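Fatty acid multifunctional protein (atmfp2) (Arabidopsis thaliana, PDB 2WTB) catalyses enoyl-CoA hydration and 3-hydroxyacyl-CoA oxidation in peroxisomal fatty acid beta-oxidation during seed germination. Local coordinates at residues Leu23-Val28 / Phe33-Asn38; Val52-Ile57 / Asp203-Arg208; Leu120-His125 / Leu181-Ala186. One frame throughout, in Å; residues are numbered along the deposited sequence.

Contact 1. Residues Leu23-Val28 / Phe33-Asn38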
loop_
_atom_site.group_PDB
_atom_site.type_symbol
_atom_site.label_atom_id
_atom_site.label_comp_id
_atom_site.label_asym_id
_atom_site.label_seq_id
_atom_site.Cartn_x
_atom_site.Cartn_y
_atom_site.Cartn_z
ATOM N N LEU A 23 25.195 9.554 -11.916
ATOM C CA LEU A 23 24.769 8.305 -11.304
ATOM C C LEU A 23 23.976 7.485 -12.311
ATOM O O LEU A 23 22.947 7.931 -12.820
ATOM C CB LEU A 23 23.925 8.577 -10.057
ATOM C CG LEU A 23 24.516 9.529 -9.011
ATOM C CD1 LEU A 23 23.512 9.784 -7.898
ATOM C CD2 LEU A 23 25.824 8.992 -8.447
ATOM N N ILE A 24 24.459 6.282 -12.598
ATOM C CA ILE A 24 23.855 5.452 -13.632
ATOM C C ILE A 24 23.479 4.067 -13.115
ATOM O O ILE A 24 24.312 3.164 -13.064
ATOM C CB ILE A 24 24.800 5.300 -14.838
ATOM C CG1 ILE A 24 25.289 6.670 -15.303
ATOM C CG2 ILE A 24 24.106 4.565 -15.970
ATOM C CD1 ILE A 24 26.232 6.607 -16.477
ATOM N N ASN A 25 22.216 3.906 -12.737
ATOM C CA ASN A 25 21.716 2.620 -12.274
ATOM C C ASN A 25 20.197 2.526 -12.390
ATOM O O ASN A 25 19.485 2.636 -11.391
ATOM C CB ASN A 25 22.156 2.357 -10.833
ATOM C CG ASN A 25 21.795 0.963 -10.361
ATOM O OD1 ASN A 25 21.779 0.016 -11.147
ATOM N ND2 ASN A 25 21.504 0.828 -9.071
ATOM N N PRO A 26 19.697 2.320 -13.617
ATOM C CA PRO A 26 18.260 2.217 -13.893
ATOM C C PRO A 26 17.598 1.199 -12.972
ATOM O O PRO A 26 18.265 0.262 -12.533
ATOM C CB PRO A 26 18.221 1.718 -15.338
ATOM C CG PRO A 26 19.498 2.191 -15.932
ATOM C CD PRO A 26 20.509 2.123 -14.829
ATOM N N PRO A 27 16.294 1.358 -12.701
ATOM C CA PRO A 27 15.374 2.347 -13.279
ATOM C C PRO A 27 15.513 3.762 -12.719
ATOM O O PRO A 27 15.369 4.723 -13.475
ATOM C CB PRO A 27 13.989 1.797 -12.905
ATOM C CG PRO A 27 14.224 0.398 -12.401
ATOM C CD PRO A 27 15.589 0.420 -11.818
ATOM N N VAL A 28 15.770 3.893 -11.421
ATOM C CA VAL A 28 15.757 5.209 -10.783
ATOM C C VAL A 28 17.098 5.623 -10.185
ATOM O O VAL A 28 17.149 6.486 -9.309
ATOM C CB VAL A 28 14.689 5.286 -9.675
ATOM C CG1 VAL A 28 13.301 5.073 -10.260
ATOM C CG2 VAL A 28 14.986 4.268 -8.578
ATOM N N PHE A 33 25.840 -0.345 -3.603
ATOM C CA PHE A 33 27.216 -0.269 -3.130
ATOM C C PHE A 33 28.141 -0.004 -4.305
ATOM O O PHE A 33 29.092 0.769 -4.196
ATOM C CB PHE A 33 27.622 -1.558 -2.415
ATOM C CG PHE A 33 26.974 -1.735 -1.075
ATOM C CD1 PHE A 33 27.238 -0.849 -0.043
ATOM C CD2 PHE A 33 26.103 -2.786 -0.844
ATOM C CE1 PHE A 33 26.643 -1.004 1.194
ATOM C CE2 PHE A 33 25.504 -2.948 0.393
ATOM C CZ PHE A 33 25.775 -2.056 1.413
ATOM N N ASP A 34 27.847 -0.646 -5.432
ATOM C CA ASP A 34 28.629 -0.468 -6.650
ATOM C C ASP A 34 28.745 1.011 -6.986
ATOM O O ASP A 34 29.845 1.551 -7.104
ATOM C CB ASP A 34 27.982 -1.214 -7.818
ATOM C CG ASP A 34 27.744 -2.681 -7.517
ATOM O OD1 ASP A 34 27.758 -3.491 -8.468
ATOM O OD2 ASP A 34 27.543 -3.029 -6.333
ATOM N N VAL A 35 27.597 1.661 -7.140
ATOM C CA VAL A 35 27.558 3.088 -7.416
ATOM C C VAL A 35 28.380 3.847 -6.381
ATOM O O VAL A 35 29.193 4.706 -6.725
ATOM C CB VAL A 35 26.107 3.616 -7.417
ATOM C CG1 VAL A 35 26.084 5.139 -7.464
ATOM C CG2 VAL A 35 25.328 3.020 -8.583
ATOM N N LEU A 36 28.174 3.510 -5.112
ATOM C CA LEU A 36 28.832 4.213 -4.014
ATOM C C LEU A 36 30.353 4.093 -4.049
ATOM O O LEU A 36 31.061 5.057 -3.763
ATOM C CB LEU A 36 28.292 3.730 -2.666
ATOM C CG LEU A 36 26.893 4.229 -2.305
ATOM C CD1 LEU A 36 26.319 3.446 -1.136
ATOM C CD2 LEU A 36 26.924 5.719 -2.002
ATOM N N TYR A 37 30.855 2.912 -4.400
ATOM C CA TYR A 37 32.297 2.690 -4.443
ATOM C C TYR A 37 32.928 3.326 -5.678
ATOM O O TYR A 37 34.086 3.741 -5.650
ATOM C CB TYR A 37 32.633 1.198 -4.364
ATOM C CG TYR A 37 32.178 0.553 -3.074
ATOM C CD1 TYR A 37 32.359 1.197 -1.856
ATOM C CD2 TYR A 37 31.576 -0.699 -3.071
ATOM C CE1 TYR A 37 31.946 0.616 -0.673
ATOM C CE2 TYR A 37 31.161 -1.288 -1.890
ATOM C CZ TYR A 37 31.348 -0.625 -0.694
ATOM O OH TYR A 37 30.939 -1.205 0.484
ATOM N N ASN A 38 32.163 3.398 -6.761
ATOM C CA ASN A 38 32.602 4.132 -7.937
ATOM C C ASN A 38 32.659 5.618 -7.614
ATOM O O ASN A 38 33.533 6.340 -8.093
ATOM C CB ASN A 38 31.660 3.887 -9.116
ATOM C CG ASN A 38 31.787 2.489 -9.682
ATOM O OD1 ASN A 38 32.579 1.681 -9.201
ATOM N ND2 ASN A 38 31.002 2.196 -10.713
#
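The carboxamide of N25 is the flat group of this contact, and V35 meets its stem rather than a face: CG2 of V35 packs on CB of N25 at 3.9 Å. The amide's polar atoms are bonded elsewhere, ND2 donating to S30 O and OD1 taking a weak bond from G7 N. The setting is the first beta-alpha-beta unit of the crotonase fold. L23 lies near the end of strand 18-24, N25 opens the connecting loop, and V35 sits in the first turn of helix 33-46. Asparagine suits the loop because its CB offers an apolar surface to the helix while its amide ties down neighbouring main chain. The first torsion, with CG opposite the backbone N (chi1 -173°), directs the amide to S30 while CB stays against V35.

V35 points at segment 23-28 and gives one methyl to L23 of the strand and one to N25 of the loop. A beta-branched residue suits this place, since its two methyls fork directly from CB and need little reach. L23 starts out beside the helix instead of facing it, and only its longer chain brings a methyl over. Its backbone is paired with T58 and A60, which fixes where the side chain begins. The two side chains cross at about a right angle, with CD2 of L23 lying 4.0 Å from CG1 of V35.

Contact 2. Residues Val52-Ile57 / Asp203-Arg208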
loop_
_atom_site.group_PDB
_atom_site.type_symbol
_atom_site.label_atom_id
_atom_site.label_comp_id
_atom_site.label_asym_id
_atom_site.label_seq_id
_atom_site.Cartn_x
_atom_site.Cartn_y
_atom_site.Cartn_z
ATOM N N VAL A 52 41.154 19.683 -11.482
ATOM C CA VAL A 52 39.820 19.697 -10.892
ATOM C C VAL A 52 39.713 20.763 -9.803
ATOM O O VAL A 52 40.576 20.857 -8.929
ATOM C CB VAL A 52 39.455 18.323 -10.308
ATOM C CG1 VAL A 52 38.097 18.375 -9.627
ATOM C CG2 VAL A 52 39.471 17.269 -11.401
ATOM N N LYS A 53 38.655 21.567 -9.863
ATOM C CA LYS A 53 38.443 22.640 -8.895
ATOM C C LYS A 53 37.279 22.330 -7.961
ATOM O O LYS A 53 37.320 22.642 -6.772
ATOM C CB LYS A 53 38.179 23.967 -9.611
ATOM C CG LYS A 53 39.336 24.475 -10.453
ATOM C CD LYS A 53 39.011 25.840 -11.042
ATOM C CE LYS A 53 40.157 26.376 -11.880
ATOM N NZ LYS A 53 39.809 27.695 -12.477
ATOM N N ALA A 54 36.236 21.722 -8.512
ATOM C CA ALA A 54 35.054 21.374 -7.736
ATOM C C ALA A 54 34.369 20.153 -8.341
ATOM O O ALA A 54 34.836 19.602 -9.337
ATOM C CB ALA A 54 34.094 22.552 -7.675
ATOM N N ILE A 55 33.264 19.734 -7.736
ATOM C CA ILE A 55 32.543 18.557 -8.198
ATOM C C ILE A 55 31.052 18.844 -8.313
ATOM O O ILE A 55 30.489 19.595 -7.520
ATOM C CB ILE A 55 32.748 17.351 -7.252
ATOM C CG1 ILE A 55 34.193 16.851 -7.311
ATOM C CG2 ILE A 55 31.788 16.225 -7.591
ATOM C CD1 ILE A 55 35.129 17.556 -6.356
ATOM N N VAL A 56 30.419 18.248 -9.315
ATOM C CA VAL A 56 28.974 18.312 -9.450
ATOM C C VAL A 56 28.442 16.893 -9.578
ATOM O O VAL A 56 29.064 16.049 -10.220
ATOM C CB VAL A 56 28.557 19.154 -10.672
ATOM C CG1 VAL A 56 27.068 19.006 -10.946
ATOM C CG2 VAL A 56 28.924 20.615 -10.452
ATOM N N ILE A 57 27.308 16.621 -8.943
ATOM C CA ILE A 57 26.712 15.294 -9.003
ATOM C C ILE A 57 25.311 15.358 -9.596
ATOM O O ILE A 57 24.503 16.209 -9.225
ATOM C CB ILE A 57 26.627 14.635 -7.615
ATOM C CG1 ILE A 57 27.991 14.646 -6.918
ATOM C CG2 ILE A 57 26.084 13.213 -7.739
ATOM C CD1 ILE A 57 27.988 13.969 -5.546
ATOM N N ASP A 203 31.384 29.368 -8.118
ATOM C CA ASP A 203 31.042 30.517 -7.290
ATOM C C ASP A 203 31.568 30.310 -5.871
ATOM O O ASP A 203 32.119 31.224 -5.260
ATOM C CB ASP A 203 29.527 30.734 -7.262
ATOM C CG ASP A 203 29.032 31.568 -8.430
ATOM O OD1 ASP A 203 29.853 32.280 -9.047
ATOM O OD2 ASP A 203 27.817 31.521 -8.724
ATOM N N ILE A 204 31.394 29.097 -5.358
ATOM C CA ILE A 204 31.861 28.754 -4.021
ATOM C C ILE A 204 33.383 28.801 -3.951
ATOM O O ILE A 204 33.953 29.355 -3.014
ATOM C CB ILE A 204 31.371 27.359 -3.597
ATOM C CG1 ILE A 204 29.843 27.328 -3.518
ATOM C CG2 ILE A 204 31.988 26.957 -2.267
ATOM C CD1 ILE A 204 29.275 25.949 -3.230
ATOM N N VAL A 205 34.035 28.216 -4.949
ATOM C CA VAL A 205 35.490 28.242 -5.034
ATOM C C VAL A 205 36.009 29.678 -5.066
ATOM O O VAL A 205 37.088 29.969 -4.547
ATOM C CB VAL A 205 35.991 27.498 -6.287
ATOM C CG1 VAL A 205 37.434 27.866 -6.583
ATOM C CG2 VAL A 205 35.840 25.996 -6.110
ATOM N N GLY A 206 35.229 30.571 -5.667
ATOM C CA GLY A 206 35.630 31.957 -5.828
ATOM C C GLY A 206 35.049 32.889 -4.783
ATOM O O GLY A 206 35.254 34.103 -4.841
ATOM N N ARG A 207 34.315 32.321 -3.832
ATOM C CA ARG A 207 33.780 33.085 -2.708
ATOM C C ARG A 207 32.674 34.051 -3.113
ATOM O O ARG A 207 32.381 35.002 -2.389
ATOM C CB ARG A 207 34.897 33.851 -1.998
ATOM C CG ARG A 207 35.992 32.968 -1.431
ATOM C CD ARG A 207 37.247 33.773 -1.148
ATOM N NE ARG A 207 37.756 34.424 -2.351
ATOM C CZ ARG A 207 38.567 33.843 -3.229
ATOM N NH1 ARG A 207 38.966 32.592 -3.039
ATOM N NH2 ARG A 207 38.983 34.512 -4.295
ATOM N N ARG A 208 32.066 33.819 -4.270
ATOM C CA ARG A 208 30.911 34.609 -4.677
ATOM C C ARG A 208 29.689 34.036 -3.983
ATOM O O ARG A 208 28.637 34.669 -3.923
ATOM C CB ARG A 208 30.724 34.582 -6.195
ATOM C CG ARG A 208 31.888 35.170 -6.978
ATOM C CD ARG A 208 31.695 34.997 -8.481
ATOM N NE ARG A 208 32.952 34.657 -9.141
ATOM C CZ ARG A 208 33.273 33.435 -9.552
ATOM N NH1 ARG A 208 32.422 32.433 -9.389
ATOM N NH2 ARG A 208 34.442 33.213 -10.137
#
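This is a small, largely apolar contact at the periphery of the N-terminal domain, where the end of helix 193-205 rests where the chain enters strand 54-59. One methyl does the touching: CG2 of V205 lies 3.7 Å from the carbonyl O of K53 and 4.2 Å from CB of A54. Valine's other methyl, CG1, stands opposite the backbone N (chi1 164°), which leaves CG2 turned to the strand. Alanine suits the facing position because its CB points at the helix without holding it off, and A54 touches A201 one turn earlier in that helix. P104 packs against A54, I204 and V205 alike, filling in the seam. K53 sets out toward the helix, but its extended chain carries the ammonium group away, so K53 meets V205 through its carbonyl O.

In the crotonase fold, strand 54-59 runs between strands 18-24 and 105-109, and helix 193-205 packs along one face of it, V56 meeting A197 further in. The helix then stops in a Schellman motif: R208 N bonds to D203 O at 2.8 Å and R207 N to I204 O at 3.1 Å, with R207 turned to positive phi (70°). G206, lacking a side chain, leaves room for the guanidinium of R208, which folds back over the helix end. Its NH1 donates to OD1 of D203 at 2.6 Å, on the lone pair directed away from OD2, and the acceptor lies 16° out of the guanidinium plane. OD2 of D203 is held by R199 in a second salt bridge. The positive charge of R208 near the helix's last carbonyls is probably favourable, and its NH1 also makes a weak bond to L202 O.

Contact 3. Residues Leu120-His125 / Leu181-Ala186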
loop_
_atom_site.group_PDB
_atom_site.type_symbol
_atom_site.label_atom_id
_atom_site.label_comp_id
_atom_site.label_asym_id
_atom_site.label_seq_id
_atom_site.Cartn_x
_atom_site.Cartn_y
_atom_site.Cartn_z
ATOM N N LEU A 120 22.482 11.871 -0.006
ATOM C CA LEU A 120 23.689 12.184 -0.764
ATOM C C LEU A 120 23.697 13.646 -1.210
ATOM O O LEU A 120 24.736 14.313 -1.187
ATOM C CB LEU A 120 23.806 11.261 -1.978
ATOM C CG LEU A 120 24.976 11.510 -2.932
ATOM C CD1 LEU A 120 26.306 11.494 -2.184
ATOM C CD2 LEU A 120 24.971 10.476 -4.045
ATOM N N ALA A 121 22.532 14.141 -1.614
ATOM C CA ALA A 121 22.405 15.526 -2.053
ATOM C C ALA A 121 22.580 16.509 -0.886
ATOM O O ALA A 121 23.199 17.563 -1.041
ATOM C CB ALA A 121 21.065 15.744 -2.767
ATOM N N MET A 122 22.042 16.158 0.279
ATOM C CA MET A 122 22.196 16.993 1.471
ATOM C C MET A 122 23.655 17.073 1.914
ATOM O O MET A 122 24.063 18.035 2.563
ATOM C CB MET A 122 21.328 16.474 2.617
ATOM C CG MET A 122 19.850 16.790 2.478
ATOM S SD MET A 122 18.847 15.892 3.679
ATOM C CE MET A 122 17.207 16.432 3.216
ATOM N N ALA A 123 24.434 16.055 1.559
ATOM C CA ALA A 123 25.858 16.024 1.873
ATOM C C ALA A 123 26.615 17.048 1.043
ATOM O O ALA A 123 27.635 17.578 1.479
ATOM C CB ALA A 123 26.423 14.641 1.628
ATOM N N CYS A 124 26.117 17.310 -0.163
ATOM C CA CYS A 124 26.712 18.315 -1.033
ATOM C C CYS A 124 26.555 19.697 -0.421
ATOM O O CYS A 124 25.755 19.891 0.490
ATOM C CB CYS A 124 26.075 18.279 -2.423
ATOM S SG CYS A 124 26.437 16.772 -3.340
ATOM N N HIS A 125 27.309 20.659 -0.941
ATOM C CA HIS A 125 27.375 21.985 -0.340
ATOM C C HIS A 125 26.313 22.960 -0.850
ATOM O O HIS A 125 26.113 24.036 -0.274
ATOM C CB HIS A 125 28.784 22.548 -0.504
ATOM C CG HIS A 125 29.839 21.672 0.096
ATOM N ND1 HIS A 125 30.695 20.907 -0.665
ATOM C CD2 HIS A 125 30.150 21.415 1.388
ATOM C CE1 HIS A 125 31.503 20.230 0.131
ATOM N NE2 HIS A 125 31.193 20.520 1.382
ATOM N N LEU A 181 12.099 26.151 1.871
ATOM C CA LEU A 181 12.449 25.571 3.164
ATOM C C LEU A 181 13.949 25.632 3.442
ATOM O O LEU A 181 14.380 25.511 4.589
ATOM C CB LEU A 181 11.982 24.116 3.245
ATOM C CG LEU A 181 10.480 23.842 3.231
ATOM C CD1 LEU A 181 10.225 22.354 3.051
ATOM C CD2 LEU A 181 9.829 24.356 4.504
ATOM N N GLY A 182 14.742 25.806 2.391
ATOM C CA GLY A 182 16.186 25.838 2.534
ATOM C C GLY A 182 16.820 24.508 2.178
ATOM O O GLY A 182 18.022 24.313 2.356
ATOM N N LEU A 183 16.004 23.589 1.673
ATOM C CA LEU A 183 16.490 22.284 1.240
ATOM C C LEU A 183 17.118 22.384 -0.146
ATOM O O LEU A 183 18.173 21.801 -0.404
ATOM C CB LEU A 183 15.348 21.270 1.232
ATOM C CG LEU A 183 15.686 19.862 0.745
ATOM C CD1 LEU A 183 16.902 19.321 1.472
ATOM C CD2 LEU A 183 14.493 18.942 0.930
ATOM N N ILE A 184 16.455 23.134 -1.026
ATOM C CA ILE A 184 16.935 23.386 -2.383
ATOM C C ILE A 184 17.370 24.841 -2.534
ATOM O O ILE A 184 16.627 25.757 -2.185
ATOM C CB ILE A 184 15.839 23.098 -3.428
ATOM C CG1 ILE A 184 15.424 21.628 -3.382
ATOM C CG2 ILE A 184 16.323 23.466 -4.819
ATOM C CD1 ILE A 184 16.534 20.670 -3.762
ATOM N N ASP A 185 18.571 25.048 -3.065
ATOM C CA ASP A 185 19.146 26.387 -3.173
ATOM C C ASP A 185 18.640 27.172 -4.380
ATOM O O ASP A 185 18.625 28.401 -4.362
ATOM C CB ASP A 185 20.672 26.305 -3.214
ATOM C CG ASP A 185 21.267 25.891 -1.884
ATOM O OD1 ASP A 185 20.910 26.503 -0.857
ATOM O OD2 ASP A 185 22.094 24.957 -1.869
ATOM N N ALA A 186 18.236 26.465 -5.431
ATOM C CA ALA A 186 17.765 27.120 -6.647
ATOM C C ALA A 186 16.944 26.180 -7.522
ATOM O O ALA A 186 17.246 24.991 -7.627
ATOM C CB ALA A 186 18.940 27.688 -7.435
HETATM O O HOH W 1 23.674 26.308 -0.131
#
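M122 lays its extended side chain across the end of L183, bringing CE to 3.4 Å from CD1 of L183, a tight approach, while its CG lies 4.0 Å from the same methyl. The leucine methyl is thus met by two carbons of one methionine, and the two chains cross obliquely. In this crotonase-fold domain M122 belongs to helix 116-123, the helix that carries the predicted nucleophile E119, whose side chain is about 5 Å from that of M122. L183 comes from the loop joining helix 175-181 to strand 186-187. The contact therefore lies close to the probable hydratase/isomerase active site.

Methionine suits the position because a long unbranched chain can reach the loop from a helix position whose CB does not aim at it. R153, L154 and L157 of helix 150-158 pack around it, and V158 of the same helix touches L183. The leucine reaches in with its CG opposite the backbone N (chi1 178°). Just before it G182, with phi of 99°, ends helix 175-181 in a Schellman motif; at these backbone angles a CB would be jammed against the carbonyl O of L181, which is why glycine belongs here.

Further along, the contact becomes polar. The CB of H125 points away from the loop, and its ring is held elsewhere: NE2 bonds to E99 O, ND1 to S105 N, and W211 meets the ring edge-to-face, all of which fix its rotation. Histidine suits such a site because its two nitrogens can serve opposite needs, here consistent with a proton on NE2. D185 OD2 accepts from R127 N and so is tied to strand 126-129. A water bridges the two residues, donating weakly to both, at 3.3 Å to H125 O and 2.7 Å to D185 OD2.

Overall arrangement
All three contacts belong to the N-terminal crotonase-like domain. Contacts 1 and 3 are largely buried, whereas contact 2 lies toward the surface. Contacts 1 and 2 share one sheet, in which strands 18-24 and 54-59 are neighbours, but receive different helices. Contact 3 instead joins the helix of the predicted nucleophile to a loop and is nested within the chain between the halves of contact 2. Each has an apolar meeting of carbons, but contact 2 also sets a methyl on a carbonyl O, and contact 3 adds a bridging water. L23 packs on I57 and L120, and I57 meets C124, so the segments touch in the core, although the V205 end of contact 2 lies outside it.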